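Local coordinates for protein lactaldehyde dehydrogenase (Escherichia coli, PDB 2IMP) that catalyses the NAD-dependent, irreversible oxidation of L-lactaldehyde to L-lactate and also oxidises glycolaldehyde, working as a homotetramer in the breakdown of L-fucose and L-rhamnose, at residues A[78-83]-A[107-112]; A[91-96]-A[179-184]; A[102-107]-A[153-158]. All blocks are in the same frame, centred on the assembly; numbering follows the deposited sequence.

Interaction 1. Residues A[78-83]-A[107-112]; sequences GIRERA and FTADYI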
loop_
_atom_site.group_PDB
_atom_site.type_symbol
_atom_site.label_atom_id
_atom_site.label_comp_id
_atom_site.label_asym_id
_atom_site.label_seq_id
_atom_site.Cartn_x
_atom_site.Cartn_y
_atom_site.Cartn_z
ATOM N N GLY A 78 -18.684 23.814 -12.877
ATOM C CA GLY A 78 -18.733 24.934 -13.800
ATOM C C GLY A 78 -18.610 24.418 -15.226
ATOM O O GLY A 78 -19.260 24.927 -16.145
ATOM N N ILE A 79 -17.772 23.399 -15.411
ATOM C CA ILE A 79 -17.588 22.797 -16.725
ATOM C C ILE A 79 -18.877 22.130 -17.270
ATOM O O ILE A 79 -19.246 22.330 -18.433
ATOM C CB ILE A 79 -16.452 21.745 -16.694
ATOM C CG1 ILE A 79 -15.102 22.448 -16.510
ATOM C CG2 ILE A 79 -16.490 20.892 -17.964
ATOM C CD1 ILE A 79 -13.926 21.497 -16.299
ATOM N N ARG A 80 -19.546 21.346 -16.427
ATOM C CA ARG A 80 -20.783 20.704 -16.850
ATOM C C ARG A 80 -21.862 21.736 -17.260
ATOM O O ARG A 80 -22.620 21.514 -18.202
ATOM C CB ARG A 80 -21.323 19.792 -15.742
ATOM C CG ARG A 80 -20.412 18.612 -15.420
ATOM C CD ARG A 80 -21.108 17.567 -14.547
ATOM N NE ARG A 80 -20.215 16.451 -14.234
ATOM C CZ ARG A 80 -19.422 16.397 -13.168
ATOM N NH1 ARG A 80 -19.416 17.395 -12.290
ATOM N NH2 ARG A 80 -18.618 15.354 -12.992
ATOM N N GLU A 81 -21.906 22.858 -16.544
ATOM C CA GLU A 81 -22.850 23.931 -16.850
ATOM C C GLU A 81 -22.629 24.545 -18.257
ATOM O O GLU A 81 -23.569 24.984 -18.914
ATOM C CB GLU A 81 -22.742 25.044 -15.802
ATOM C CG GLU A 81 -23.449 24.759 -14.489
ATOM C CD GLU A 81 -23.079 25.759 -13.406
ATOM O OE1 GLU A 81 -23.114 26.977 -13.685
ATOM O OE2 GLU A 81 -22.754 25.331 -12.275
ATOM N N ARG A 82 -21.375 24.564 -18.691
ATOM C CA ARG A 82 -21.019 25.104 -19.995
ATOM C C ARG A 82 -20.581 24.027 -21.015
ATOM O O ARG A 82 -19.961 24.345 -22.031
ATOM C CB ARG A 82 -19.890 26.122 -19.838
ATOM C CG ARG A 82 -20.244 27.270 -18.924
ATOM C CD ARG A 82 -19.108 28.265 -18.786
ATOM N NE ARG A 82 -19.575 29.459 -18.092
ATOM C CZ ARG A 82 -18.896 30.598 -18.000
ATOM N NH1 ARG A 82 -17.699 30.717 -18.556
ATOM N NH2 ARG A 82 -19.435 31.633 -17.374
ATOM N N ALA A 83 -20.920 22.772 -20.729
ATOM C CA ALA A 83 -20.548 21.647 -21.583
ATOM C C ALA A 83 -20.721 21.866 -23.114
ATOM O O ALA A 83 -19.754 21.777 -23.870
ATOM C CB ALA A 83 -21.310 20.392 -21.142
ATOM N N PHE A 107 -16.119 13.724 -19.732
ATOM C CA PHE A 107 -15.059 12.933 -19.112
ATOM C C PHE A 107 -14.106 13.804 -18.263
ATOM O O PHE A 107 -13.689 13.407 -17.175
ATOM C CB PHE A 107 -14.246 12.200 -20.187
ATOM C CG PHE A 107 -13.180 11.286 -19.633
ATOM C CD1 PHE A 107 -13.525 10.102 -18.990
ATOM C CD2 PHE A 107 -11.830 11.606 -19.765
ATOM C CE1 PHE A 107 -12.532 9.248 -18.478
ATOM C CE2 PHE A 107 -10.831 10.759 -19.255
ATOM C CZ PHE A 107 -11.181 9.584 -18.617
ATOM N N THR A 108 -13.774 14.985 -18.786
ATOM C CA THR A 108 -12.909 15.911 -18.079
ATOM C C THR A 108 -13.490 16.310 -16.700
ATOM O O THR A 108 -12.773 16.353 -15.698
ATOM C CB THR A 108 -12.657 17.177 -18.932
ATOM O OG1 THR A 108 -11.964 16.802 -20.125
ATOM C CG2 THR A 108 -11.809 18.188 -18.177
ATOM N N ALA A 109 -14.793 16.583 -16.677
ATOM C CA ALA A 109 -15.470 16.927 -15.437
ATOM C C ALA A 109 -15.456 15.742 -14.455
ATOM O O ALA A 109 -15.189 15.916 -13.268
ATOM C CB ALA A 109 -16.915 17.353 -15.720
ATOM N N ASP A 110 -15.754 14.548 -14.961
ATOM C CA ASP A 110 -15.721 13.364 -14.109
ATOM C C ASP A 110 -14.295 13.083 -13.589
ATOM O O ASP A 110 -14.104 12.691 -12.441
ATOM C CB ASP A 110 -16.236 12.129 -14.858
ATOM C CG ASP A 110 -17.700 12.244 -15.242
ATOM O OD1 ASP A 110 -18.456 12.952 -14.547
ATOM O OD2 ASP A 110 -18.096 11.608 -16.237
ATOM N N TYR A 111 -13.308 13.307 -14.450
ATOM C CA TYR A 111 -11.914 13.110 -14.069
ATOM C C TYR A 111 -11.510 14.026 -12.897
ATOM O O TYR A 111 -10.880 13.584 -11.938
ATOM C CB TYR A 111 -11.010 13.364 -15.277
ATOM C CG TYR A 111 -9.557 13.007 -15.064
ATOM C CD1 TYR A 111 -8.684 13.897 -14.449
ATOM C CD2 TYR A 111 -9.047 11.789 -15.518
ATOM C CE1 TYR A 111 -7.336 13.592 -14.294
ATOM C CE2 TYR A 111 -7.700 11.475 -15.369
ATOM C CZ TYR A 111 -6.851 12.383 -14.760
ATOM O OH TYR A 111 -5.516 12.092 -14.637
ATOM N N ILE A 112 -11.890 15.298 -12.993
ATOM C CA ILE A 112 -11.599 16.253 -11.928
ATOM C C ILE A 112 -12.241 15.813 -10.592
ATOM O O ILE A 112 -11.592 15.825 -9.554
ATOM C CB ILE A 112 -12.088 17.681 -12.306
ATOM C CG1 ILE A 112 -11.274 18.200 -13.504
ATOM C CG2 ILE A 112 -11.967 18.617 -11.106
ATOM C CD1 ILE A 112 -11.667 19.592 -14.006
HETATM O O HOH W 1 -19.599 14.948 -16.608
#
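Asp-110 OD1 is gripped twice by Arg-80, once directly and once through water. The direct link is a salt bridge in which Arg-80 NH2 donates to Asp-110 OD1 over 2.9 Å, with a nearly straight N-H...O angle of 165°. The oxygen lies almost in the guanidinium plane and is approached on its anti side, somewhat out of the carboxylate plane; the two flat groups are turned 35° against each other. Beside this bond a water accepts from Arg-80 NE at 2.9 Å and donates to Asp-110 OD1 at 3.1 Å, so NH2 reaches the oxygen directly and NE only through the water. The same NH2 also forms a salt bridge with Asp-113, further along helix 98-116.

Arg-80 places CG anti to its carbonyl carbon (chi1 -65°), and the chain, extended from CG to NE, lays the arginine over the methyl group of Ala-109. That methyl covers one face of the guanidinium, toward its rim, with CB 3.7 Å from Arg-80 CZ, and it touches Arg-80 CG as well. Deeper in, the contact turns apolar. Ile-79 and Ile-112 reach toward each other tip to tip, CD1 to CD1 at 3.7 Å, while Ile-79 CG2 faces Ala-109 CB at 4.2 Å. Phe-188 and Ile-191 of helix 183-195 pack against Ile-79 too, and Thr-108, whose hydroxyl is bonded to Glu-104 O, leans on helix 155-168.

Helix 65-81 is thus joined to helix 98-116 through a small alanine that allows close approach, with isoleucines inside. Asp-110 and Asp-113 probably offset the positive charge of Arg-80, and the direct bond plus the water bridge hold its guanidinium across Ala-109 at the exposed side of the helix pair.

Interaction 2. Residues A[91-96]-A[179-184]; sequences VEEGGK and EFTPNN. With NAI (1,4-dihydronicotinamide adenine dinucleotide), chain D.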
loop_
_atom_site.group_PDB
_atom_site.type_symbol
_atom_site.label_atom_id
_atom_site.label_comp_id
_atom_site.label_asym_id
_atom_site.label_seq_id
_atom_site.Cartn_x
_atom_site.Cartn_y
_atom_site.Cartn_z
ATOM N N VAL A 91 -14.693 21.312 -31.081
ATOM C CA VAL A 91 -15.044 20.941 -32.448
ATOM C C VAL A 91 -14.447 21.941 -33.462
ATOM O O VAL A 91 -13.753 21.570 -34.408
ATOM C CB VAL A 91 -16.581 20.943 -32.649
ATOM C CG1 VAL A 91 -16.914 20.709 -34.114
ATOM C CG2 VAL A 91 -17.230 19.873 -31.780
ATOM N N GLU A 92 -14.729 23.214 -33.206
ATOM C CA GLU A 92 -14.282 24.323 -34.031
ATOM C C GLU A 92 -12.750 24.458 -34.234
ATOM O O GLU A 92 -12.282 24.628 -35.362
ATOM C CB GLU A 92 -14.841 25.618 -33.441
ATOM C CG GLU A 92 -14.382 26.879 -34.135
ATOM C CD GLU A 92 -15.069 28.106 -33.580
ATOM O OE1 GLU A 92 -15.046 28.283 -32.341
ATOM O OE2 GLU A 92 -15.629 28.891 -34.380
ATOM N N GLU A 93 -11.981 24.385 -33.151
ATOM C CA GLU A 93 -10.533 24.522 -33.266
ATOM C C GLU A 93 -9.748 23.196 -33.404
ATOM O O GLU A 93 -8.684 23.162 -34.025
ATOM C CB GLU A 93 -9.985 25.327 -32.078
ATOM C CG GLU A 93 -10.019 24.601 -30.739
ATOM C CD GLU A 93 -9.666 25.507 -29.563
ATOM O OE1 GLU A 93 -8.866 26.457 -29.735
ATOM O OE2 GLU A 93 -10.184 25.255 -28.456
ATOM N N GLY A 94 -10.290 22.120 -32.835
ATOM C CA GLY A 94 -9.620 20.832 -32.893
ATOM C C GLY A 94 -10.033 19.948 -34.057
ATOM O O GLY A 94 -9.339 18.981 -34.389
ATOM N N GLY A 95 -11.167 20.260 -34.671
ATOM C CA GLY A 95 -11.623 19.474 -35.798
ATOM C C GLY A 95 -12.180 18.100 -35.472
ATOM O O GLY A 95 -12.362 17.276 -36.371
ATOM N N LYS A 96 -12.441 17.821 -34.201
ATOM C CA LYS A 96 -13.004 16.523 -33.870
ATOM C C LYS A 96 -14.546 16.506 -33.964
ATOM O O LYS A 96 -15.197 17.536 -33.784
ATOM C CB LYS A 96 -12.561 16.066 -32.475
ATOM C CG LYS A 96 -13.050 16.917 -31.326
ATOM C CD LYS A 96 -13.053 16.106 -30.030
ATOM C CE LYS A 96 -11.673 15.549 -29.689
ATOM N NZ LYS A 96 -11.735 14.553 -28.578
ATOM N N GLU A 179 -0.800 26.297 -29.259
ATOM C CA GLU A 179 -1.198 27.494 -29.990
ATOM C C GLU A 179 -2.336 27.237 -31.006
ATOM O O GLU A 179 -2.994 28.170 -31.461
ATOM C CB GLU A 179 0.000 28.118 -30.718
ATOM C CG GLU A 179 0.765 27.172 -31.631
ATOM C CD GLU A 179 1.958 26.533 -30.938
ATOM O OE1 GLU A 179 3.094 26.740 -31.417
ATOM O OE2 GLU A 179 1.762 25.832 -29.914
ATOM N N PHE A 180 -2.545 25.964 -31.336
ATOM C CA PHE A 180 -3.584 25.561 -32.275
ATOM C C PHE A 180 -4.961 25.351 -31.626
ATOM O O PHE A 180 -5.991 25.447 -32.294
ATOM C CB PHE A 180 -3.189 24.263 -32.980
ATOM C CG PHE A 180 -1.911 24.358 -33.741
ATOM C CD1 PHE A 180 -1.795 25.226 -34.821
ATOM C CD2 PHE A 180 -0.809 23.598 -33.368
ATOM C CE1 PHE A 180 -0.599 25.342 -35.517
ATOM C CE2 PHE A 180 0.391 23.709 -34.057
ATOM C CZ PHE A 180 0.494 24.582 -35.133
ATOM N N THR A 181 -4.963 25.063 -30.327
ATOM C CA THR A 181 -6.208 24.819 -29.601
ATOM C C THR A 181 -6.279 25.505 -28.207
ATOM O O THR A 181 -6.457 24.844 -27.184
ATOM C CB THR A 181 -6.435 23.292 -29.417
ATOM O OG1 THR A 181 -5.340 22.725 -28.684
ATOM C CG2 THR A 181 -6.527 22.593 -30.769
ATOM N N PRO A 182 -6.160 26.839 -28.172
ATOM C CA PRO A 182 -6.203 27.582 -26.913
ATOM C C PRO A 182 -7.610 27.991 -26.418
ATOM O O PRO A 182 -7.802 28.250 -25.228
ATOM C CB PRO A 182 -5.355 28.802 -27.226
ATOM C CG PRO A 182 -5.785 29.102 -28.639
ATOM C CD PRO A 182 -5.784 27.727 -29.290
ATOM N N ASN A 183 -8.571 28.052 -27.333
ATOM C CA ASN A 183 -9.919 28.478 -26.980
ATOM C C ASN A 183 -10.590 27.714 -25.839
ATOM O O ASN A 183 -11.149 28.327 -24.926
ATOM C CB ASN A 183 -10.806 28.476 -28.219
ATOM C CG ASN A 183 -10.304 29.436 -29.267
ATOM O OD1 ASN A 183 -9.647 30.421 -28.936
ATOM N ND2 ASN A 183 -10.610 29.165 -30.530
ATOM N N ASN A 184 -10.532 26.389 -25.903
ATOM C CA ASN A 184 -11.103 25.573 -24.849
ATOM C C ASN A 184 -10.423 25.876 -23.498
ATOM O O ASN A 184 -11.055 25.815 -22.445
ATOM C CB ASN A 184 -10.941 24.090 -25.190
ATOM C CG ASN A 184 -9.492 23.663 -25.249
ATOM O OD1 ASN A 184 -8.877 23.379 -24.206
ATOM N ND2 ASN A 184 -8.926 23.621 -26.435
HETATM P PA NAI D . 3.944 19.297 -29.971
HETATM O O1A NAI D . 5.058 18.786 -29.157
HETATM O O2A NAI D . 4.402 19.888 -31.309
HETATM O O5B NAI D . 3.145 20.394 -29.129
HETATM C C5B NAI D . 2.602 20.157 -27.840
HETATM C C4B NAI D . 2.908 21.309 -26.869
HETATM O O4B NAI D . 4.315 21.460 -26.666
HETATM C C3B NAI D . 2.415 22.686 -27.341
HETATM O O3B NAI D . 1.816 23.389 -26.256
HETATM C C2B NAI D . 3.674 23.327 -27.888
HETATM O O2B NAI D . 3.660 24.728 -27.970
HETATM C C1B NAI D . 4.733 22.792 -26.957
HETATM N N9A NAI D . 6.108 22.796 -27.538
HETATM C C8A NAI D . 6.550 22.510 -28.829
HETATM N N7A NAI D . 7.909 22.660 -28.869
HETATM C C5A NAI D . 8.338 23.034 -27.644
HETATM C C6A NAI D . 9.615 23.321 -27.117
HETATM N N6A NAI D . 10.701 23.256 -27.885
HETATM N N1A NAI D . 9.734 23.688 -25.769
HETATM C C2A NAI D . 8.600 23.764 -24.949
HETATM N N3A NAI D . 7.332 23.476 -25.480
HETATM C C4A NAI D . 7.211 23.114 -26.800
HETATM O O3 NAI D . 2.961 18.046 -30.174
HETATM P PN NAI D . 1.468 18.056 -30.786
HETATM O O1N NAI D . 0.631 19.069 -30.120
HETATM O O2N NAI D . 0.982 16.635 -30.755
HETATM O O5D NAI D . 1.786 18.443 -32.326
HETATM C C5D NAI D . 1.566 19.700 -32.915
HETATM C C4D NAI D . 2.059 19.612 -34.341
HETATM O O4D NAI D . 2.103 20.921 -34.900
HETATM C C3D NAI D . 3.403 18.980 -34.769
HETATM O O3D NAI D . 3.179 17.724 -35.381
HETATM C C2D NAI D . 4.046 19.971 -35.704
HETATM O O2D NAI D . 4.665 19.361 -36.814
HETATM C C1D NAI D . 2.895 20.878 -36.066
HETATM N N1N NAI D . 3.391 22.223 -36.502
HETATM C C2N NAI D . 3.634 23.175 -35.506
HETATM C C3N NAI D . 4.101 24.467 -35.870
HETATM C C7N NAI D . 4.366 25.513 -34.810
HETATM O O7N NAI D . 4.819 26.766 -35.206
HETATM N N7N NAI D . 4.188 25.298 -33.506
HETATM C C4N NAI D . 4.309 24.760 -37.259
HETATM C C5N NAI D . 4.057 23.775 -38.258
HETATM C C6N NAI D . 3.592 22.501 -37.858
HETATM O O HOH W 2 -12.854 27.458 -30.759
#
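Glu-93, near the end of helix 83-94, meets the loop that runs from the cofactor site into helix 183-195. There Glu-179 takes no part in the grip on Glu-93 but binds NADH: its OE2 accepts from O2B of the adenosine ribose at 2.9 Å, and its OE1 takes a weak bond from nicotinamide N7N. The ring of Phe-180 follows, with Glu-179 CG over the centre of one face and nicotinamide C2N at its edge. Thr-181 lies across the Glu-93 chain at about a right angle, its CB 3.9 Å from Glu-93 CD, and Thr-181 CG2 also packs near Gly-94 CA. Pro-182 brings no N-H, but its CD rests 3.4 Å from Glu-93 OE1.

At Asn-183 the backbone turns its N-H to the carboxylate, N to Glu-93 OE1 at 2.9 Å, and Asn-184 N follows to Glu-93 OE2 at 2.8 Å. Both bonds use syn lone pairs, so the carboxylate spans two consecutive amides. Asn-184 ND2 adds a third bond, 2.9 Å to the same OE2 but from well above the carboxylate plane, 56° out of it. Glu-93 has CG between its backbone N and carbonyl carbon (chi1 71°) and is extended beyond, which brings the carboxylate to these donors. Asn-183 OD1 bonds Ser-36, while its ND2 reaches Glu-92 OE1 through a water.

Two backbone N-H groups near the amino end of helix 183-195 and the Asn-184 side chain would favour an ionised Glu-93, which ties down the loop a few residues beyond cofactor-binding Glu-179.

Interaction 3. Residues A[102-107]-A[153-158]; sequences EVEVAF and NFPFFL. With LAC (lactic acid), chain E.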
loop_
_atom_site.group_PDB
_atom_site.type_symbol
_atom_site.label_atom_id
_atom_site.label_comp_id
_atom_site.label_asym_id
_atom_site.label_seq_id
_atom_site.Cartn_x
_atom_site.Cartn_y
_atom_site.Cartn_z
ATOM N N GLU A 102 -18.102 16.153 -27.114
ATOM C CA GLU A 102 -19.015 16.042 -25.985
ATOM C C GLU A 102 -18.498 15.058 -24.922
ATOM O O GLU A 102 -18.548 15.336 -23.730
ATOM C CB GLU A 102 -20.399 15.600 -26.463
ATOM C CG GLU A 102 -21.256 16.746 -26.958
ATOM C CD GLU A 102 -22.571 16.283 -27.549
ATOM O OE1 GLU A 102 -23.219 15.394 -26.946
ATOM O OE2 GLU A 102 -22.958 16.821 -28.611
ATOM N N VAL A 103 -18.010 13.908 -25.376
ATOM C CA VAL A 103 -17.458 12.929 -24.459
ATOM C C VAL A 103 -16.229 13.489 -23.708
ATOM O O VAL A 103 -16.131 13.372 -22.485
ATOM C CB VAL A 103 -17.069 11.629 -25.199
ATOM C CG1 VAL A 103 -16.269 10.719 -24.280
ATOM C CG2 VAL A 103 -18.333 10.906 -25.662
ATOM N N GLU A 104 -15.315 14.114 -24.448
ATOM C CA GLU A 104 -14.145 14.699 -23.811
ATOM C C GLU A 104 -14.520 15.675 -22.668
ATOM O O GLU A 104 -13.961 15.606 -21.576
ATOM C CB GLU A 104 -13.277 15.445 -24.827
ATOM C CG GLU A 104 -11.971 15.937 -24.213
ATOM C CD GLU A 104 -11.113 16.749 -25.169
ATOM O OE1 GLU A 104 -11.351 16.685 -26.392
ATOM O OE2 GLU A 104 -10.191 17.441 -24.689
ATOM N N VAL A 105 -15.466 16.574 -22.937
ATOM C CA VAL A 105 -15.903 17.528 -21.922
ATOM C C VAL A 105 -16.518 16.848 -20.675
ATOM O O VAL A 105 -16.147 17.151 -19.541
ATOM C CB VAL A 105 -16.916 18.540 -22.508
ATOM C CG1 VAL A 105 -17.482 19.434 -21.392
ATOM C CG2 VAL A 105 -16.225 19.404 -23.568
ATOM N N ALA A 106 -17.456 15.930 -20.903
ATOM C CA ALA A 106 -18.066 15.209 -19.797
ATOM C C ALA A 106 -17.017 14.384 -19.004
ATOM O O ALA A 106 -17.025 14.366 -17.776
ATOM C CB ALA A 106 -19.163 14.298 -20.319
ATOM N N PHE A 107 -16.119 13.724 -19.732
ATOM C CA PHE A 107 -15.059 12.933 -19.112
ATOM C C PHE A 107 -14.106 13.804 -18.263
ATOM O O PHE A 107 -13.689 13.407 -17.175
ATOM C CB PHE A 107 -14.246 12.200 -20.187
ATOM C CG PHE A 107 -13.180 11.286 -19.633
ATOM C CD1 PHE A 107 -13.525 10.102 -18.990
ATOM C CD2 PHE A 107 -11.830 11.606 -19.765
ATOM C CE1 PHE A 107 -12.532 9.248 -18.478
ATOM C CE2 PHE A 107 -10.831 10.759 -19.255
ATOM C CZ PHE A 107 -11.181 9.584 -18.617
ATOM N N ASN A 153 -4.464 17.535 -29.408
ATOM C CA ASN A 153 -5.383 16.408 -29.257
ATOM C C ASN A 153 -5.883 16.276 -27.798
ATOM O O ASN A 153 -5.082 16.290 -26.863
ATOM C CB ASN A 153 -4.698 15.112 -29.703
ATOM C CG ASN A 153 -5.692 14.003 -30.002
ATOM O OD1 ASN A 153 -6.627 14.188 -30.782
ATOM N ND2 ASN A 153 -5.492 12.840 -29.386
ATOM N N PHE A 154 -7.194 16.134 -27.616
ATOM C CA PHE A 154 -7.754 16.087 -26.268
ATOM C C PHE A 154 -7.221 17.261 -25.420
ATOM O O PHE A 154 -6.834 17.092 -24.263
ATOM C CB PHE A 154 -7.414 14.763 -25.572
ATOM C CG PHE A 154 -8.128 13.574 -26.144
ATOM C CD1 PHE A 154 -7.603 12.885 -27.231
ATOM C CD2 PHE A 154 -9.357 13.176 -25.628
ATOM C CE1 PHE A 154 -8.280 11.796 -27.781
ATOM C CE2 PHE A 154 -10.040 12.090 -26.172
ATOM C CZ PHE A 154 -9.504 11.408 -27.258
ATOM N N PRO A 155 -7.206 18.468 -26.012
ATOM C CA PRO A 155 -6.721 19.689 -25.366
ATOM C C PRO A 155 -7.400 20.038 -24.031
ATOM O O PRO A 155 -6.730 20.448 -23.084
ATOM C CB PRO A 155 -6.961 20.755 -26.429
ATOM C CG PRO A 155 -8.229 20.275 -27.069
ATOM C CD PRO A 155 -7.936 18.799 -27.253
ATOM N N PHE A 156 -8.721 19.892 -23.978
ATOM C CA PHE A 156 -9.460 20.209 -22.766
ATOM C C PHE A 156 -9.162 19.217 -21.629
ATOM O O PHE A 156 -8.787 19.614 -20.519
ATOM C CB PHE A 156 -10.961 20.230 -23.061
ATOM C CG PHE A 156 -11.784 20.900 -21.998
ATOM C CD1 PHE A 156 -11.598 22.250 -21.705
ATOM C CD2 PHE A 156 -12.733 20.180 -21.272
ATOM C CE1 PHE A 156 -12.365 22.882 -20.717
ATOM C CE2 PHE A 156 -13.505 20.802 -20.282
ATOM C CZ PHE A 156 -13.314 22.151 -19.997
ATOM N N PHE A 157 -9.328 17.931 -21.923
ATOM C CA PHE A 157 -9.043 16.904 -20.941
ATOM C C PHE A 157 -7.620 17.029 -20.361
ATOM O O PHE A 157 -7.425 16.960 -19.148
ATOM C CB PHE A 157 -9.213 15.515 -21.563
ATOM C CG PHE A 157 -8.642 14.407 -20.724
ATOM C CD1 PHE A 157 -9.098 14.192 -19.426
ATOM C CD2 PHE A 157 -7.636 13.587 -21.225
ATOM C CE1 PHE A 157 -8.557 13.182 -18.635
ATOM C CE2 PHE A 157 -7.088 12.572 -20.443
ATOM C CZ PHE A 157 -7.548 12.367 -19.149
ATOM N N LEU A 158 -6.638 17.225 -21.233
ATOM C CA LEU A 158 -5.272 17.347 -20.759
ATOM C C LEU A 158 -5.041 18.501 -19.765
ATOM O O LEU A 158 -4.094 18.459 -18.978
ATOM C CB LEU A 158 -4.302 17.425 -21.934
ATOM C CG LEU A 158 -4.159 16.056 -22.614
ATOM C CD1 LEU A 158 -3.231 16.163 -23.797
ATOM C CD2 LEU A 158 -3.615 15.039 -21.624
HETATM C C LAC E . -4.134 10.041 -24.359
HETATM C CA LAC E . -3.789 11.198 -25.248
HETATM C CB LAC E . -4.918 12.241 -25.193
HETATM O O LAC E . -3.416 9.767 -23.397
HETATM O OHN LAC E . -2.585 11.833 -24.785
HETATM O OXT LAC E . -5.200 9.287 -24.648
#
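The loop entering helix 155-168, which carries Phe-154 of the lactate pocket, is tied to helix 98-116 by Glu-104. With CG anti to the backbone N (chi1 -174°) and an extended chain beyond it, Glu-104 pushes its carboxylate into the first turn of helix 155-168. There Phe-157 N donates to the anti lone pair of Glu-104 OE2 at 2.9 Å, almost straight at 171°. Phe-156 N lies 2.9 Å from the same oxygen. The other oxygen, OE1, forms a salt bridge with Lys-96, which also makes a cation-pi contact with Phe-154.

The Phe-154 ring lies beside the acid, its CD2 4.0 Å from Glu-104 CD, while its CD1 touches the methyl carbon CB of bound lactic acid at 3.4 Å. In separate packing, Phe-107 brings CE2 over one face of Phe-157, with the ring planes inclined at 54°; Tyr-111 meets Phe-157 edge-to-face. Val-105 CG2 lies 4.3 Å from Phe-156 CD2, whose ring continues onto Ile-86 and Ile-90 of helix 83-94.

With Lys-96 at one oxygen and the amino end of helix 155-168 at the other, Glu-104 is probably ionised despite its burial. Its carboxylate links that helix start to Lys-96, placing both residues in a second shell next to Phe-154, consistent with positioning a ring that touches the lactate.

In the fold
All three interactions lie in one helical cluster of the cofactor-binding part of the aldehyde dehydrogenase fold. Helices 65-81, 83-94 and 98-116 follow one another and pack against the later helices 155-168 and 183-195. Interactions 1 and 3, centres about 9 Å apart, share Phe-107 and touch where Ile-79, Thr-108 and Tyr-111 meet Phe-156 and Phe-157. Interaction 3 is nested within the loop closed by interaction 2, centres about 11 Å apart, joined by the Lys-96 to Glu-104 salt bridge. Interactions 1 and 2 stay apart, centres about 17 Å and nearest atoms about 8 Å; the segments of interaction 1 alternate along the chain with those of both others. In space interaction 3, beside the lactate, lies between interaction 1 and interaction 2, whose loop holds NADH.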